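Long-range contact in FOG-3 protein (Caenorhabditis elegans, PDB 5TD6), which helps specify sperm fate in the nematode germ line as an RNA-binding multimer, this chain being its BTG/Tob domain: residues Y2-N10 / I90-F98. The protein carries 2 engineered substitutions. Numbering follows the deposited sequence.
Sequences YTEVRELVN and IFANPGHVF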
loop_
_atom_site.group_PDB
_atom_site.type_symbol
_atom_site.label_atom_id
_atom_site.label_comp_id
_atom_site.label_asym_id
_atom_site.label_seq_id
_atom_site.Cartn_x
_atom_site.Cartn_y
_atom_site.Cartn_z
ATOM N N TYR B 2 -4.981 2.803 -12.217
ATOM C CA TYR B 2 -4.116 3.637 -11.386
ATOM C C TYR B 2 -3.899 3.028 -10.006
ATOM O O TYR B 2 -2.799 3.118 -9.440
ATOM C CB TYR B 2 -4.700 5.055 -11.291
ATOM C CG TYR B 2 -4.689 5.716 -12.647
ATOM C CD1 TYR B 2 -3.512 6.216 -13.185
ATOM C CD2 TYR B 2 -5.843 5.791 -13.414
ATOM C CE1 TYR B 2 -3.491 6.800 -14.443
ATOM C CE2 TYR B 2 -5.830 6.373 -14.668
ATOM C CZ TYR B 2 -4.651 6.873 -15.174
ATOM O OH TYR B 2 -4.642 7.448 -16.414
ATOM N N THR B 3 -4.951 2.411 -9.477
ATOM C CA THR B 3 -4.858 1.618 -8.242
ATOM C C THR B 3 -3.729 0.587 -8.351
ATOM O O THR B 3 -2.848 0.513 -7.484
ATOM C CB THR B 3 -6.176 0.878 -7.961
ATOM O OG1 THR B 3 -7.247 1.820 -7.867
ATOM C CG2 THR B 3 -6.106 0.034 -6.674
ATOM N N GLU B 4 -3.758 -0.208 -9.423
ATOM C CA GLU B 4 -2.780 -1.284 -9.576
ATOM C C GLU B 4 -1.362 -0.732 -9.705
ATOM O O GLU B 4 -0.426 -1.248 -9.090
ATOM C CB GLU B 4 -3.123 -2.163 -10.786
ATOM C CG GLU B 4 -4.382 -2.998 -10.628
ATOM C CD GLU B 4 -5.667 -2.242 -11.038
ATOM O OE1 GLU B 4 -5.632 -1.013 -11.302
ATOM O OE2 GLU B 4 -6.718 -2.892 -11.081
ATOM N N VAL B 5 -1.202 0.324 -10.495
ATOM C CA VAL B 5 0.102 0.964 -10.653
ATOM C C VAL B 5 0.587 1.492 -9.315
ATOM O O VAL B 5 1.743 1.356 -8.970
ATOM C CB VAL B 5 0.061 2.141 -11.661
ATOM C CG1 VAL B 5 1.322 2.937 -11.574
ATOM C CG2 VAL B 5 -0.162 1.631 -13.095
ATOM N N ARG B 6 -0.315 2.100 -8.556
ATOM C CA ARG B 6 0.084 2.639 -7.267
ATOM C C ARG B 6 0.531 1.520 -6.337
ATOM O O ARG B 6 1.510 1.687 -5.605
ATOM C CB ARG B 6 -1.053 3.430 -6.608
ATOM C CG ARG B 6 -0.656 4.020 -5.252
ATOM C CD ARG B 6 -1.835 4.718 -4.577
ATOM N NE ARG B 6 -2.878 3.772 -4.194
ATOM C CZ ARG B 6 -4.114 3.779 -4.690
ATOM N NH1 ARG B 6 -4.470 4.683 -5.598
ATOM N NH2 ARG B 6 -4.999 2.878 -4.280
ATOM N N GLU B 7 -0.188 0.390 -6.350
ATOM C CA GLU B 7 0.209 -0.738 -5.509
ATOM C C GLU B 7 1.577 -1.299 -5.942
ATOM O O GLU B 7 2.387 -1.679 -5.091
ATOM C CB GLU B 7 -0.849 -1.839 -5.534
ATOM C CG GLU B 7 -2.166 -1.456 -4.811
ATOM C CD GLU B 7 -1.936 -1.095 -3.371
ATOM O OE1 GLU B 7 -1.143 -1.790 -2.708
ATOM O OE2 GLU B 7 -2.535 -0.110 -2.900
ATOM N N LEU B 8 1.821 -1.360 -7.249
ATOM C CA LEU B 8 3.117 -1.832 -7.770
ATOM C C LEU B 8 4.231 -0.881 -7.337
ATOM O O LEU B 8 5.291 -1.306 -6.837
ATOM C CB LEU B 8 3.096 -1.947 -9.295
ATOM C CG LEU B 8 4.035 -2.993 -9.933
ATOM C CD1 LEU B 8 3.784 -3.206 -11.428
ATOM C CD2 LEU B 8 5.470 -2.677 -9.713
ATOM N N VAL B 9 3.995 0.411 -7.541
ATOM C CA VAL B 9 5.001 1.418 -7.189
ATOM C C VAL B 9 5.313 1.377 -5.702
ATOM O O VAL B 9 6.473 1.479 -5.285
ATOM C CB VAL B 9 4.537 2.836 -7.558
ATOM C CG1 VAL B 9 5.478 3.871 -6.959
ATOM C CG2 VAL B 9 4.468 2.983 -9.077
ATOM N N ASN B 10 4.279 1.205 -4.895
ATOM C CA ASN B 10 4.492 1.223 -3.452
ATOM C C ASN B 10 5.197 -0.055 -2.997
ATOM O O ASN B 10 6.028 -0.022 -2.089
ATOM C CB ASN B 10 3.173 1.457 -2.723
ATOM C CG ASN B 10 2.745 2.904 -2.809
ATOM O OD1 ASN B 10 3.494 3.715 -3.322
ATOM N ND2 ASN B 10 1.573 3.236 -2.300
ATOM N N ILE B 90 7.398 -9.140 -11.450
ATOM C CA ILE B 90 6.187 -8.535 -10.886
ATOM C C ILE B 90 5.155 -8.329 -11.988
ATOM O O ILE B 90 5.476 -7.846 -13.073
ATOM C CB ILE B 90 6.495 -7.183 -10.211
ATOM C CG1 ILE B 90 7.675 -7.337 -9.252
ATOM C CG2 ILE B 90 5.265 -6.643 -9.458
ATOM C CD1 ILE B 90 8.149 -6.025 -8.643
ATOM N N PHE B 91 3.924 -8.740 -11.711
ATOM C CA PHE B 91 2.824 -8.653 -12.666
ATOM C C PHE B 91 1.786 -7.674 -12.142
ATOM O O PHE B 91 1.525 -7.618 -10.935
ATOM C CB PHE B 91 2.151 -10.022 -12.880
ATOM C CG PHE B 91 3.037 -11.062 -13.520
ATOM C CD1 PHE B 91 3.995 -11.740 -12.779
ATOM C CD2 PHE B 91 2.891 -11.383 -14.858
ATOM C CE1 PHE B 91 4.797 -12.703 -13.367
ATOM C CE2 PHE B 91 3.697 -12.345 -15.455
ATOM C CZ PHE B 91 4.652 -13.003 -14.707
ATOM N N ALA B 92 1.193 -6.914 -13.050
ATOM C CA ALA B 92 0.071 -6.055 -12.723
ATOM C C ALA B 92 -1.012 -6.267 -13.771
ATOM O O ALA B 92 -0.815 -5.980 -14.951
ATOM C CB ALA B 92 0.500 -4.598 -12.655
ATOM N N ASN B 93 -2.139 -6.814 -13.319
ATOM C CA ASN B 93 -3.336 -7.025 -14.114
ATOM C C ASN B 93 -4.516 -6.272 -13.488
ATOM O O ASN B 93 -4.479 -5.955 -12.294
ATOM C CB ASN B 93 -3.686 -8.513 -14.181
ATOM C CG ASN B 93 -2.637 -9.345 -14.895
ATOM O OD1 ASN B 93 -1.884 -8.843 -15.733
ATOM N ND2 ASN B 93 -2.603 -10.642 -14.578
ATOM N N PRO B 94 -5.579 -6.021 -14.269
ATOM C CA PRO B 94 -6.810 -5.507 -13.655
ATOM C C PRO B 94 -7.204 -6.343 -12.427
ATOM O O PRO B 94 -7.354 -7.556 -12.526
ATOM C CB PRO B 94 -7.838 -5.624 -14.780
ATOM C CG PRO B 94 -7.016 -5.463 -16.044
ATOM C CD PRO B 94 -5.697 -6.140 -15.741
ATOM N N GLY B 95 -7.301 -5.697 -11.272
ATOM C CA GLY B 95 -7.727 -6.377 -10.060
ATOM C C GLY B 95 -6.648 -7.169 -9.345
ATOM O O GLY B 95 -6.907 -7.748 -8.291
ATOM N N HIS B 96 -5.427 -7.189 -9.885
ATOM C CA HIS B 96 -4.462 -8.189 -9.425
ATOM C C HIS B 96 -3.009 -7.836 -9.692
ATOM O O HIS B 96 -2.541 -7.861 -10.833
ATOM C CB HIS B 96 -4.759 -9.540 -10.072
ATOM C CG HIS B 96 -4.099 -10.694 -9.385
ATOM N ND1 HIS B 96 -3.877 -11.904 -10.007
ATOM C CD2 HIS B 96 -3.603 -10.819 -8.132
ATOM C CE1 HIS B 96 -3.298 -12.734 -9.157
ATOM N NE2 HIS B 96 -3.114 -12.098 -8.014
ATOM N N VAL B 97 -2.307 -7.504 -8.620
ATOM C CA VAL B 97 -0.884 -7.232 -8.679
ATOM C C VAL B 97 -0.220 -8.310 -7.839
ATOM O O VAL B 97 -0.702 -8.652 -6.743
ATOM C CB VAL B 97 -0.550 -5.832 -8.141
ATOM C CG1 VAL B 97 0.946 -5.519 -8.308
ATOM C CG2 VAL B 97 -1.389 -4.797 -8.853
ATOM N N PHE B 98 0.862 -8.872 -8.351
ATOM C CA PHE B 98 1.453 -10.010 -7.668
ATOM C C PHE B 98 2.866 -10.288 -8.144
ATOM O O PHE B 98 3.283 -9.792 -9.180
ATOM C CB PHE B 98 0.586 -11.253 -7.855
ATOM C CG PHE B 98 0.402 -11.678 -9.305
ATOM C CD1 PHE B 98 -0.616 -11.146 -10.080
ATOM C CD2 PHE B 98 1.223 -12.652 -9.866
ATOM C CE1 PHE B 98 -0.792 -11.555 -11.401
ATOM C CE2 PHE B 98 1.047 -13.072 -11.185
ATOM C CZ PHE B 98 0.047 -12.530 -11.950
#
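Glu4 and Gly95 make the one hydrogen bond between helix 2-10 and the hairpin 90-98: Gly95 N donates to Glu4 OE2 at 2.9 Å, almost straight at 177°, and meets the oxygen's anti lone pair. A carboxylate suits this place because it can serve two donors, and Glu4 OE1 accepts a hydrogen bond from Met1 N, at the start of the chain. With CG anti to the carbonyl carbon, Glu4 CG lies 3.4 Å from Asn93 O and beside Val97, whose CG2 is 3.7 Å from Glu4 CB; the bend at chi2 (87°) then turns the carboxylate toward Gly95 N. Cut back to alanine, this position would probably leave the buried Gly95 N-H and the N of Met1 without their shared carboxylate and uncover part of Val97.

One helical turn on, Leu8 supplies a branched apolar end. With CG swung anti to the backbone N (chi1 -152°), its CD1 meets Ala92 CB at 3.8 Å and its CG meets Ile90 CG2 at 3.9 Å. Ala92, being small, lets the leucine methyl settle close to the strand, while the beta-branched Ile90 and Val97 suit extended backbone and turn methyls to the helix.

The backbone that Glu4 meets is a type II turn from Asn93 to His96, in which Gly95 takes a positive phi that glycine accommodates readily. Asn93 points away from the helix, and its amide bonds Arg56 and Glu53. Phe40 of helix 22-41 packs on both Leu8 and Ala92, and Trp111 touches Glu4. The whole is a two-residue beta hairpin of an antiparallel sheet, packed by one face against the N-terminal helix in the buried core of the BTG/Tob domain.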